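Local coordinates for acyl-CoA dehydrogenase (Thermus thermophilus, PDB 2Z1Q), which binds FAD and probably catalyses the 2,3-dehydrogenation of saturated acyl-CoA thioesters, passing the electrons to an acceptor, at residues 22-27 with 499-504; 89-94 with 319-324; 312-317 with 493-498; 503-508 with 561-566. All blocks are in the same frame, centred on the assembly; numbering follows the deposited sequence.

Overall arrangement
From the N terminus, the loop 22-27 that precedes helix 30-54 meets the end of helix 476-502 in contact 1, closing a loop of 471 intervening residues. Contacts 2 and 3 both fall within that span, closing loops of 224 and 175 residues. Contact 2 joins helix 90-99 to helix 300-331, and contact 3 joins helix 300-331 to helix 476-502; their segments alternate, so these closures cross. Contact 4 begins where contact 1 ends, at Gly503 and Gly504, and closes a short loop of 52 residues between helix 505-528 and helix 556-570. Contacts 1 and 3 lie about 9 Å apart between centres and are linked by a Glu26-Arg498 salt bridge.

Contact 1 (22-27 with 499-504); sequences VYTPED and ARRLGG
Asp27 OD1 is gripped by two donors, Arg501 NH2 at 2.9 Å and the backbone Thr24 N at 3.0 Å. The arginine proton arrives on the syn lone pair, whereas Thr24 N meets the oxygen on its anti side, 24° out of the carboxylate plane. The other oxygen is held more closely, with Asp27 OD2 2.7 Å from Arg501 NH1, again on a syn lone pair. This is an end-on, two-nitrogen salt bridge, and the carboxylate and guanidinium planes are only 23° apart. A bend at chi3 (52°) after an extended chi2 turns the guanidinium to face the aspartate. Val22 O lies in the guanidinium plane at its edge, 2.8 Å from Arg501 NH2, while Thr24 OG1 sits over one face. Thr24 and Asp27 are also joined in the backbone, Asp27 N bonding Thr24 O at 2.9 Å across a short 3-10 turn. An alanine in place of Asp27 would probably leave the Arg501 guanidinium without its counter-charge and Thr24 N without this acceptor. Beside the bridge, the Glu26 carboxylate lies on Leu502, OE1 being 3.6 Å from CD1, although its main polar partner is Arg498. The loop thus rests on the last turn of helix 476-502; Val22 and Pro25 also touch helix 300-331, and Ala499, pointing away from the loop, packs on helix 505-528.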
loop_
_atom_site.group_PDB
_atom_site.type_symbol
_atom_site.label_atom_id
_atom_site.label_comp_id
_atom_site.label_asym_id
_atom_site.label_seq_id
_atom_site.Cartn_x
_atom_site.Cartn_y
_atom_site.Cartn_z
ATOM N N VAL B 22 21.255 8.167 23.950
ATOM C CA VAL B 22 20.681 7.237 22.992
ATOM C C VAL B 22 21.771 6.743 22.049
ATOM O O VAL B 22 22.620 7.513 21.614
ATOM C CB VAL B 22 19.549 7.894 22.149
ATOM C CG1 VAL B 22 18.376 8.255 23.036
ATOM C CG2 VAL B 22 20.071 9.121 21.433
ATOM N N TYR B 23 21.742 5.451 21.744
ATOM C CA TYR B 23 22.713 4.860 20.834
ATOM C C TYR B 23 22.254 5.205 19.420
ATOM O O TYR B 23 21.135 4.881 19.031
ATOM C CB TYR B 23 22.774 3.334 21.044
ATOM C CG TYR B 23 23.880 2.632 20.271
ATOM C CD1 TYR B 23 23.620 2.004 19.053
ATOM C CD2 TYR B 23 25.196 2.635 20.743
ATOM C CE1 TYR B 23 24.650 1.400 18.315
ATOM C CE2 TYR B 23 26.229 2.036 20.018
ATOM C CZ TYR B 23 25.952 1.424 18.804
ATOM O OH TYR B 23 26.976 0.864 18.072
ATOM N N THR B 24 23.104 5.889 18.663
ATOM C CA THR B 24 22.769 6.285 17.295
ATOM C C THR B 24 23.663 5.568 16.288
ATOM O O THR B 24 24.671 4.966 16.654
ATOM C CB THR B 24 22.965 7.797 17.065
ATOM O OG1 THR B 24 24.358 8.114 17.177
ATOM C CG2 THR B 24 22.168 8.603 18.079
ATOM N N PRO B 25 23.298 5.629 14.997
ATOM C CA PRO B 25 24.073 4.985 13.932
ATOM C C PRO B 25 25.509 5.520 13.874
ATOM O O PRO B 25 26.447 4.765 13.623
ATOM C CB PRO B 25 23.269 5.311 12.673
ATOM C CG PRO B 25 21.857 5.397 13.199
ATOM C CD PRO B 25 22.037 6.183 14.472
ATOM N N GLU B 26 25.690 6.818 14.112
ATOM C CA GLU B 26 27.034 7.384 14.090
ATOM C C GLU B 26 27.832 6.990 15.335
ATOM O O GLU B 26 28.969 7.425 15.516
ATOM C CB GLU B 26 26.990 8.914 13.935
ATOM C CG GLU B 26 25.789 9.588 14.558
ATOM C CD GLU B 26 24.505 9.418 13.753
ATOM O OE1 GLU B 26 23.427 9.496 14.373
ATOM O OE2 GLU B 26 24.564 9.224 12.513
ATOM N N ASP B 27 27.239 6.157 16.189
ATOM C CA ASP B 27 27.934 5.684 17.386
ATOM C C ASP B 27 28.478 4.278 17.140
ATOM O O ASP B 27 28.940 3.618 18.066
ATOM C CB ASP B 27 26.993 5.635 18.588
ATOM C CG ASP B 27 26.715 6.996 19.177
ATOM O OD1 ASP B 27 25.580 7.204 19.645
ATOM O OD2 ASP B 27 27.626 7.852 19.190
ATOM N N ALA B 499 19.017 14.096 16.369
ATOM C CA ALA B 499 19.217 15.281 15.547
ATOM C C ALA B 499 20.070 16.340 16.267
ATOM O O ALA B 499 20.811 17.089 15.628
ATOM C CB ALA B 499 17.873 15.880 15.150
ATOM N N ARG B 500 19.944 16.384 17.595
ATOM C CA ARG B 500 20.687 17.330 18.433
ATOM C C ARG B 500 22.185 17.040 18.412
ATOM O O ARG B 500 23.006 17.958 18.384
ATOM C CB ARG B 500 20.163 17.273 19.878
ATOM C CG ARG B 500 18.744 17.812 20.045
ATOM C CD ARG B 500 18.684 19.307 19.754
ATOM N NE ARG B 500 17.424 19.725 19.142
ATOM C CZ ARG B 500 16.237 19.677 19.739
ATOM N NH1 ARG B 500 15.154 20.083 19.087
ATOM N NH2 ARG B 500 16.128 19.235 20.983
ATOM N N ARG B 501 22.531 15.758 18.427
ATOM C CA ARG B 501 23.926 15.348 18.390
ATOM C C ARG B 501 24.438 15.392 16.965
ATOM O O ARG B 501 25.500 15.937 16.685
ATOM C CB ARG B 501 24.055 13.931 18.908
ATOM C CG ARG B 501 23.537 13.765 20.305
ATOM C CD ARG B 501 23.565 12.317 20.653
ATOM N NE ARG B 501 24.888 11.767 20.399
ATOM C CZ ARG B 501 25.168 10.470 20.412
ATOM N NH1 ARG B 501 26.405 10.057 20.173
ATOM N NH2 ARG B 501 24.209 9.588 20.657
ATOM N N LEU B 502 23.658 14.809 16.064
ATOM C CA LEU B 502 24.007 14.731 14.652
ATOM C C LEU B 502 24.068 16.094 13.974
ATOM O O LEU B 502 25.063 16.442 13.347
ATOM C CB LEU B 502 22.988 13.854 13.933
ATOM C CG LEU B 502 23.472 12.991 12.771
ATOM C CD1 LEU B 502 22.296 12.165 12.271
ATOM C CD2 LEU B 502 24.050 13.847 11.652
ATOM N N GLY B 503 22.984 16.852 14.095
ATOM C CA GLY B 503 22.923 18.165 13.482
ATOM C C GLY B 503 22.739 18.093 11.978
ATOM O O GLY B 503 22.587 17.015 11.396
ATOM N N GLY B 504 22.747 19.256 11.338
ATOM C CA GLY B 504 22.588 19.306 9.898
ATOM C C GLY B 504 21.161 19.093 9.445
ATOM O O GLY B 504 20.234 19.746 9.932
#

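Contact 2 (89-94 with 319-324); sequences PKVIST and AVYRTV
Val320 brushes the opposing helix lightly, its CG1 lying 4.3 Å from Thr94 CG2. Tyr321 does more. Its ring reaches past the Thr94 side chain, the two running in opposite directions, and CE1 comes to 3.7 Å from Thr94 CG2. Val91 O lies near the ring plane at the edge, and the hydroxyl continues beyond to a hydrogen bond with Glu98, while Phe28 meets the ring edge-to-face. Val324, last in this order, supplies the closest fit. With CG1 anti to the backbone N (chi1 -175°), that methyl is set against the first turn of helix 90-99, 3.5 Å from Val91 N and 3.9 Å from Lys90 CB. The other methyl, CG2, sits 3.6 Å from Thr94 OG1. The CA atoms of Val91 and Val324 are 5.9 Å apart, although the segment axes approach only to 10.1 Å, running roughly antiparallel at 150°. Helix 90-99, from the N-terminal family region, is thereby laid against helix 300-331 of the C-terminal one; Asp328 on the latter also hydrogen-bonds Val91 N. Thr94 OG1 donates to Lys90 O at 2.8 Å, from above the carbonyl plane, and that oxygen also accepts Thr94 N. With the threonine proton spent within its own helix, the apolar surface of Val324 and Tyr321 lies against the Thr94 side chain and the helix backbone, with no hydrogen bond between the two segments.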
loop_
_atom_site.group_PDB
_atom_site.type_symbol
_atom_site.label_atom_id
_atom_site.label_comp_id
_atom_site.label_asym_id
_atom_site.label_seq_id
_atom_site.Cartn_x
_atom_site.Cartn_y
_atom_site.Cartn_z
ATOM N N PRO B 89 27.808 -8.327 20.159
ATOM C CA PRO B 89 26.696 -7.469 20.593
ATOM C C PRO B 89 25.541 -7.440 19.584
ATOM O O PRO B 89 25.762 -7.409 18.368
ATOM C CB PRO B 89 27.357 -6.106 20.753
ATOM C CG PRO B 89 28.747 -6.464 21.205
ATOM C CD PRO B 89 29.106 -7.641 20.316
ATOM N N LYS B 90 24.313 -7.445 20.097
ATOM C CA LYS B 90 23.129 -7.437 19.251
ATOM C C LYS B 90 23.176 -6.365 18.167
ATOM O O LYS B 90 22.590 -6.528 17.095
ATOM C CB LYS B 90 21.884 -7.296 20.123
ATOM C CG LYS B 90 21.803 -8.402 21.162
ATOM C CD LYS B 90 22.011 -9.773 20.499
ATOM C CE LYS B 90 22.302 -10.864 21.515
ATOM N NZ LYS B 90 22.734 -12.140 20.859
ATOM N N VAL B 91 23.896 -5.280 18.428
ATOM C CA VAL B 91 23.991 -4.231 17.429
ATOM C C VAL B 91 24.544 -4.766 16.107
ATOM O O VAL B 91 24.063 -4.395 15.041
ATOM C CB VAL B 91 24.881 -3.063 17.900
ATOM C CG1 VAL B 91 26.279 -3.557 18.261
ATOM C CG2 VAL B 91 24.950 -2.020 16.803
ATOM N N ILE B 92 25.548 -5.641 16.185
ATOM C CA ILE B 92 26.177 -6.230 14.995
ATOM C C ILE B 92 25.201 -7.087 14.173
ATOM O O ILE B 92 25.077 -6.904 12.960
ATOM C CB ILE B 92 27.404 -7.094 15.390
ATOM C CG1 ILE B 92 28.496 -6.206 15.996
ATOM C CG2 ILE B 92 27.944 -7.833 14.179
ATOM C CD1 ILE B 92 29.744 -6.969 16.390
ATOM N N SER B 93 24.513 -8.019 14.824
ATOM C CA SER B 93 23.556 -8.849 14.100
ATOM C C SER B 93 22.425 -7.982 13.542
ATOM O O SER B 93 21.804 -8.326 12.535
ATOM C CB SER B 93 22.992 -9.944 15.015
ATOM O OG SER B 93 22.554 -9.412 16.250
ATOM N N THR B 94 22.176 -6.841 14.182
ATOM C CA THR B 94 21.123 -5.939 13.729
ATOM C C THR B 94 21.527 -5.174 12.473
ATOM O O THR B 94 20.715 -5.018 11.555
ATOM C CB THR B 94 20.716 -4.937 14.833
ATOM O OG1 THR B 94 20.233 -5.653 15.975
ATOM C CG2 THR B 94 19.621 -4.014 14.331
ATOM N N ALA B 319 14.891 5.042 15.995
ATOM C CA ALA B 319 14.214 4.237 17.003
ATOM C C ALA B 319 14.793 2.815 17.089
ATOM O O ALA B 319 14.945 2.271 18.185
ATOM C CB ALA B 319 12.721 4.184 16.717
ATOM N N VAL B 320 15.126 2.219 15.946
ATOM C CA VAL B 320 15.669 0.859 15.921
ATOM C C VAL B 320 17.002 0.687 16.661
ATOM O O VAL B 320 17.135 -0.179 17.529
ATOM C CB VAL B 320 15.884 0.355 14.474
ATOM C CG1 VAL B 320 16.636 -0.967 14.501
ATOM C CG2 VAL B 320 14.553 0.168 13.775
ATOM N N TYR B 321 17.989 1.497 16.303
ATOM C CA TYR B 321 19.293 1.382 16.925
ATOM C C TYR B 321 19.343 1.925 18.333
ATOM O O TYR B 321 20.234 1.580 19.099
ATOM C CB TYR B 321 20.349 2.020 16.035
ATOM C CG TYR B 321 20.652 1.144 14.846
ATOM C CD1 TYR B 321 21.339 -0.061 15.000
ATOM C CD2 TYR B 321 20.183 1.480 13.580
ATOM C CE1 TYR B 321 21.548 -0.914 13.921
ATOM C CE2 TYR B 321 20.381 0.633 12.498
ATOM C CZ TYR B 321 21.059 -0.556 12.671
ATOM O OH TYR B 321 21.221 -1.378 11.584
ATOM N N ARG B 322 18.375 2.759 18.684
ATOM C CA ARG B 322 18.341 3.270 20.037
ATOM C C ARG B 322 17.863 2.075 20.867
ATOM O O ARG B 322 18.369 1.823 21.961
ATOM C CB ARG B 322 17.364 4.449 20.136
ATOM C CG ARG B 322 17.070 4.893 21.561
ATOM C CD ARG B 322 15.967 5.950 21.624
ATOM N NE ARG B 322 15.373 5.973 22.960
ATOM C CZ ARG B 322 14.307 6.685 23.320
ATOM N NH1 ARG B 322 13.868 6.612 24.569
ATOM N NH2 ARG B 322 13.676 7.461 22.446
ATOM N N THR B 323 16.898 1.336 20.322
ATOM C CA THR B 323 16.357 0.158 20.999
ATOM C C THR B 323 17.444 -0.891 21.229
ATOM O O THR B 323 17.589 -1.400 22.332
ATOM C CB THR B 323 15.227 -0.521 20.181
ATOM O OG1 THR B 323 14.116 0.373 20.039
ATOM C CG2 THR B 323 14.768 -1.798 20.881
ATOM N N VAL B 324 18.194 -1.216 20.179
ATOM C CA VAL B 324 19.261 -2.221 20.259
ATOM C C VAL B 324 20.382 -1.742 21.180
ATOM O O VAL B 324 20.991 -2.534 21.899
ATOM C CB VAL B 324 19.841 -2.547 18.847
ATOM C CG1 VAL B 324 20.868 -3.671 18.939
ATOM C CG2 VAL B 324 18.717 -2.972 17.920
#

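Contact 3 (312-317 with 493-498); sequences RIYAAE and ESALLR
The tight part of this contact is the wedge of Tyr314 between Ala495 and Arg498. Tyr314 OH donates to Ala495 O at 2.8 Å, on an in-plane lone pair, while Tyr314 CE2 rests 3.6 Å from Ala495 CB. Swung opposite the backbone nitrogen (chi1 173°), the ring places CE1 3.3 Å above the plane of the Arg498 guanidinium, displaced toward its rim, the two planes 39° apart. Helices 300-331 and 476-502, both from C-terminal-domain family regions, meet here, the axes of segments 312-317 and 493-498 crossing at 94°; where Ala315 faces Ala495, their CA atoms come to 5.0 Å. Arg498 NH2 forms a fairly straight salt bridge with Glu317 OE2 at 2.7 Å, from above the carboxylate plane, and NH1 adds a weak bond. Tyr573 OH also hydrogen-bonds OE2, Lys276 pairs with OE1, and Arg498 NE makes a salt bridge with Glu26 OE1. A leucine in place of Arg498 would probably leave the buried Glu317 carboxylate, and Glu26, without this cationic partner. Packing is looser toward Ser494, whose OG stays 4.0 Å from Ala315 O and bonds Ala491. A water bridges the ion pair, donating to Glu317 OE1 and accepting from Arg498 NH1.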
loop_
_atom_site.group_PDB
_atom_site.type_symbol
_atom_site.label_atom_id
_atom_site.label_comp_id
_atom_site.label_asym_id
_atom_site.label_seq_id
_atom_site.Cartn_x
_atom_site.Cartn_y
_atom_site.Cartn_z
ATOM N N ARG B 312 10.668 9.604 7.273
ATOM C CA ARG B 312 10.214 8.403 7.969
ATOM C C ARG B 312 11.349 7.400 8.169
ATOM O O ARG B 312 11.440 6.752 9.204
ATOM C CB ARG B 312 9.041 7.783 7.227
ATOM C CG ARG B 312 7.910 8.779 6.983
ATOM C CD ARG B 312 6.593 8.084 6.733
ATOM N NE ARG B 312 5.616 8.960 6.090
ATOM C CZ ARG B 312 4.353 8.620 5.851
ATOM N NH1 ARG B 312 3.531 9.474 5.258
ATOM N NH2 ARG B 312 3.909 7.420 6.220
ATOM N N ILE B 313 12.230 7.282 7.191
ATOM C CA ILE B 313 13.350 6.367 7.339
ATOM C C ILE B 313 14.244 6.806 8.510
ATOM O O ILE B 313 14.679 5.975 9.307
ATOM C CB ILE B 313 14.181 6.315 6.042
ATOM C CG1 ILE B 313 13.349 5.688 4.918
ATOM C CG2 ILE B 313 15.451 5.539 6.278
ATOM C CD1 ILE B 313 13.981 5.869 3.556
ATOM N N TYR B 314 14.504 8.107 8.623
ATOM C CA TYR B 314 15.336 8.610 9.712
ATOM C C TYR B 314 14.725 8.285 11.071
ATOM O O TYR B 314 15.413 7.818 11.984
ATOM C CB TYR B 314 15.527 10.128 9.579
ATOM C CG TYR B 314 16.235 10.746 10.758
ATOM C CD1 TYR B 314 17.596 10.561 10.950
ATOM C CD2 TYR B 314 15.525 11.491 11.710
ATOM C CE1 TYR B 314 18.251 11.094 12.057
ATOM C CE2 TYR B 314 16.166 12.029 12.818
ATOM C CZ TYR B 314 17.534 11.823 12.984
ATOM O OH TYR B 314 18.211 12.317 14.070
ATOM N N ALA B 315 13.426 8.517 11.206
ATOM C CA ALA B 315 12.745 8.224 12.454
ATOM C C ALA B 315 12.864 6.734 12.808
ATOM O O ALA B 315 13.284 6.396 13.913
ATOM C CB ALA B 315 11.272 8.636 12.364
ATOM N N ALA B 316 12.508 5.847 11.877
ATOM C CA ALA B 316 12.576 4.403 12.144
ATOM C C ALA B 316 14.007 3.970 12.473
ATOM O O ALA B 316 14.241 3.207 13.405
ATOM C CB ALA B 316 12.064 3.612 10.938
ATOM N N GLU B 317 14.953 4.462 11.684
ATOM C CA GLU B 317 16.353 4.125 11.890
ATOM C C GLU B 317 16.800 4.539 13.288
ATOM O O GLU B 317 17.516 3.798 13.958
ATOM C CB GLU B 317 17.245 4.838 10.863
ATOM C CG GLU B 317 18.705 4.391 10.957
ATOM C CD GLU B 317 19.670 5.336 10.249
ATOM O OE1 GLU B 317 20.751 4.865 9.844
ATOM O OE2 GLU B 317 19.355 6.542 10.097
ATOM N N GLU B 493 10.895 11.117 19.562
ATOM C CA GLU B 493 11.891 11.397 20.577
ATOM C C GLU B 493 13.245 10.866 20.145
ATOM O O GLU B 493 14.237 11.593 20.148
ATOM C CB GLU B 493 11.477 10.766 21.906
ATOM C CG GLU B 493 12.547 10.859 22.980
ATOM C CD GLU B 493 12.058 10.381 24.332
ATOM O OE1 GLU B 493 11.622 11.228 25.140
ATOM O OE2 GLU B 493 12.093 9.159 24.581
ATOM N N SER B 494 13.281 9.596 19.760
ATOM C CA SER B 494 14.527 8.994 19.335
ATOM C C SER B 494 15.078 9.746 18.120
ATOM O O SER B 494 16.292 9.830 17.933
ATOM C CB SER B 494 14.316 7.506 19.031
ATOM O OG SER B 494 13.612 7.315 17.818
ATOM N N ALA B 495 14.197 10.321 17.306
ATOM C CA ALA B 495 14.646 11.064 16.133
ATOM C C ALA B 495 15.172 12.456 16.512
ATOM O O ALA B 495 16.138 12.945 15.918
ATOM C CB ALA B 495 13.517 11.211 15.147
ATOM N N LEU B 496 14.522 13.081 17.494
ATOM C CA LEU B 496 14.902 14.422 17.943
ATOM C C LEU B 496 16.209 14.437 18.721
ATOM O O LEU B 496 17.079 15.264 18.464
ATOM C CB LEU B 496 13.781 15.026 18.798
ATOM C CG LEU B 496 12.905 16.093 18.130
ATOM C CD1 LEU B 496 11.550 16.161 18.817
ATOM C CD2 LEU B 496 13.611 17.448 18.182
ATOM N N LEU B 497 16.342 13.520 19.672
ATOM C CA LEU B 497 17.559 13.452 20.470
ATOM C C LEU B 497 18.777 13.190 19.599
ATOM O O LEU B 497 19.866 13.672 19.895
ATOM C CB LEU B 497 17.436 12.361 21.534
ATOM C CG LEU B 497 16.354 12.597 22.591
ATOM C CD1 LEU B 497 16.336 11.452 23.583
ATOM C CD2 LEU B 497 16.617 13.908 23.306
ATOM N N ARG B 498 18.601 12.430 18.523
ATOM C CA ARG B 498 19.721 12.136 17.635
ATOM C C ARG B 498 20.047 13.364 16.784
ATOM O O ARG B 498 21.215 13.647 16.518
ATOM C CB ARG B 498 19.404 10.931 16.737
ATOM C CG ARG B 498 20.441 10.647 15.633
ATOM C CD ARG B 498 20.012 9.485 14.731
ATOM N NE ARG B 498 20.910 9.295 13.588
ATOM C CZ ARG B 498 20.678 8.462 12.572
ATOM N NH1 ARG B 498 21.564 8.365 11.585
ATOM N NH2 ARG B 498 19.565 7.731 12.534
HETATM O O HOH W 1 22.628 6.899 9.378
#

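Contact 4 (503-508 with 561-566); sequences GGLAPV and RQAAEA
Leu505 projects from the first turn of helix 505-528 onto helix 556-570, and its atoms meet the second helix in turn. CB points toward that helix but stays clear of it, its nearest atom there being Ala566 CB at 5.3 Å. CG is the first atom in contact, 4.2 Å from Ala566 CB. The branches then part: CD2 lies 4.1 Å from Ala566 CB and 4.2 Å from Gln562 CG, whereas CD1 swings to the backbone side and reaches Ala563 CA at 4.2 Å. A chi1 of -146°, off the usual staggered positions, sets the branched end against the helix. Leu505 and Ala563 are also the closest pair by backbone, with CA atoms 7.2 Å apart. One turn further on, Val508 takes up the other end of the Gln562 side chain. Gln562 is stretched straight out from its helix (chi1 180°), and its amide passes obliquely by the valine, OE1 coming to 3.5 Å from Val508 CG2. In the fold, the contact joins the beginning of helix 505-528, which follows the glycines Gly503 and Gly504, both with positive phi, to the last long helix of the chain. That helix has further ties: Glu565 hydrogen-bonds Gln303 of helix 300-331, and Arg561 forms a salt bridge with Glu477 of the second subunit. Between the two segments no hydrogen bond or salt bridge is made: methyl groups, alanine carbons and the Gln562 chain, its amide lying against the Val508 methyls, meet by dispersion and shape, without directional bonds to fix a precise register.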
loop_
_atom_site.group_PDB
_atom_site.type_symbol
_atom_site.label_atom_id
_atom_site.label_comp_id
_atom_site.label_asym_id
_atom_site.label_seq_id
_atom_site.Cartn_x
_atom_site.Cartn_y
_atom_site.Cartn_z
ATOM N N GLY B 503 22.984 16.852 14.095
ATOM C CA GLY B 503 22.923 18.165 13.482
ATOM C C GLY B 503 22.739 18.093 11.978
ATOM O O GLY B 503 22.587 17.015 11.396
ATOM N N GLY B 504 22.747 19.256 11.338
ATOM C CA GLY B 504 22.588 19.306 9.898
ATOM C C GLY B 504 21.161 19.093 9.445
ATOM O O GLY B 504 20.234 19.746 9.932
ATOM N N LEU B 505 20.977 18.172 8.506
ATOM C CA LEU B 505 19.652 17.884 7.978
ATOM C C LEU B 505 18.825 17.144 9.023
ATOM O O LEU B 505 17.590 17.207 9.009
ATOM C CB LEU B 505 19.771 17.051 6.700
ATOM C CG LEU B 505 18.747 17.239 5.569
ATOM C CD1 LEU B 505 17.351 16.964 6.072
ATOM C CD2 LEU B 505 18.834 18.651 5.024
ATOM N N ALA B 506 19.499 16.459 9.942
ATOM C CA ALA B 506 18.811 15.702 10.984
ATOM C C ALA B 506 17.633 16.463 11.618
ATOM O O ALA B 506 16.520 15.942 11.670
ATOM C CB ALA B 506 19.795 15.260 12.065
ATOM N N PRO B 507 17.858 17.699 12.103
ATOM C CA PRO B 507 16.763 18.461 12.715
ATOM C C PRO B 507 15.549 18.609 11.797
ATOM O O PRO B 507 14.400 18.502 12.236
ATOM C CB PRO B 507 17.407 19.815 13.023
ATOM C CG PRO B 507 18.825 19.452 13.297
ATOM C CD PRO B 507 19.133 18.437 12.218
ATOM N N VAL B 508 15.811 18.864 10.522
ATOM C CA VAL B 508 14.753 19.030 9.539
ATOM C C VAL B 508 13.910 17.756 9.416
ATOM O O VAL B 508 12.682 17.818 9.365
ATOM C CB VAL B 508 15.353 19.378 8.158
ATOM C CG1 VAL B 508 14.253 19.524 7.114
ATOM C CG2 VAL B 508 16.175 20.665 8.260
ATOM N N ARG B 561 10.898 19.937 0.887
ATOM C CA ARG B 561 11.693 20.302 -0.283
ATOM C C ARG B 561 13.178 20.328 0.047
ATOM O O ARG B 561 14.012 19.945 -0.774
ATOM C CB ARG B 561 11.271 21.654 -0.844
ATOM C CG ARG B 561 9.958 21.616 -1.601
ATOM C CD ARG B 561 9.818 22.845 -2.470
ATOM N NE ARG B 561 8.608 22.806 -3.282
ATOM C CZ ARG B 561 8.380 23.620 -4.305
ATOM N NH1 ARG B 561 9.285 24.532 -4.634
ATOM N NH2 ARG B 561 7.253 23.528 -4.998
ATOM N N GLN B 562 13.499 20.771 1.259
ATOM C CA GLN B 562 14.883 20.844 1.720
ATOM C C GLN B 562 15.486 19.430 1.813
ATOM O O GLN B 562 16.633 19.208 1.420
ATOM C CB GLN B 562 14.938 21.554 3.082
ATOM C CG GLN B 562 16.335 21.688 3.668
ATOM C CD GLN B 562 16.371 22.491 4.976
ATOM O OE1 GLN B 562 17.404 22.556 5.639
ATOM N NE2 GLN B 562 15.246 23.101 5.342
ATOM N N ALA B 563 14.697 18.490 2.330
ATOM C CA ALA B 563 15.117 17.092 2.467
ATOM C C ALA B 563 15.275 16.467 1.073
ATOM O O ALA B 563 16.248 15.762 0.801
ATOM C CB ALA B 563 14.076 16.318 3.282
ATOM N N ALA B 564 14.303 16.746 0.208
ATOM C CA ALA B 564 14.308 16.258 -1.172
ATOM C C ALA B 564 15.625 16.638 -1.834
ATOM O O ALA B 564 16.361 15.774 -2.309
ATOM C CB ALA B 564 13.134 16.873 -1.951
ATOM N N GLU B 565 15.918 17.936 -1.856
ATOM C CA GLU B 565 17.157 18.426 -2.452
ATOM C C GLU B 565 18.342 17.605 -1.948
ATOM O O GLU B 565 19.200 17.190 -2.734
ATOM C CB GLU B 565 17.362 19.909 -2.123
ATOM C CG GLU B 565 16.360 20.862 -2.798
ATOM C CD GLU B 565 16.380 20.754 -4.321
ATOM O OE1 GLU B 565 17.363 20.202 -4.867
ATOM O OE2 GLU B 565 15.421 21.228 -4.973
ATOM N N ALA B 566 18.376 17.353 -0.642
ATOM C CA ALA B 566 19.455 16.570 -0.048
ATOM C C ALA B 566 19.428 15.125 -0.558
ATOM O O ALA B 566 20.476 14.505 -0.755
ATOM C CB ALA B 566 19.338 16.584 1.468
#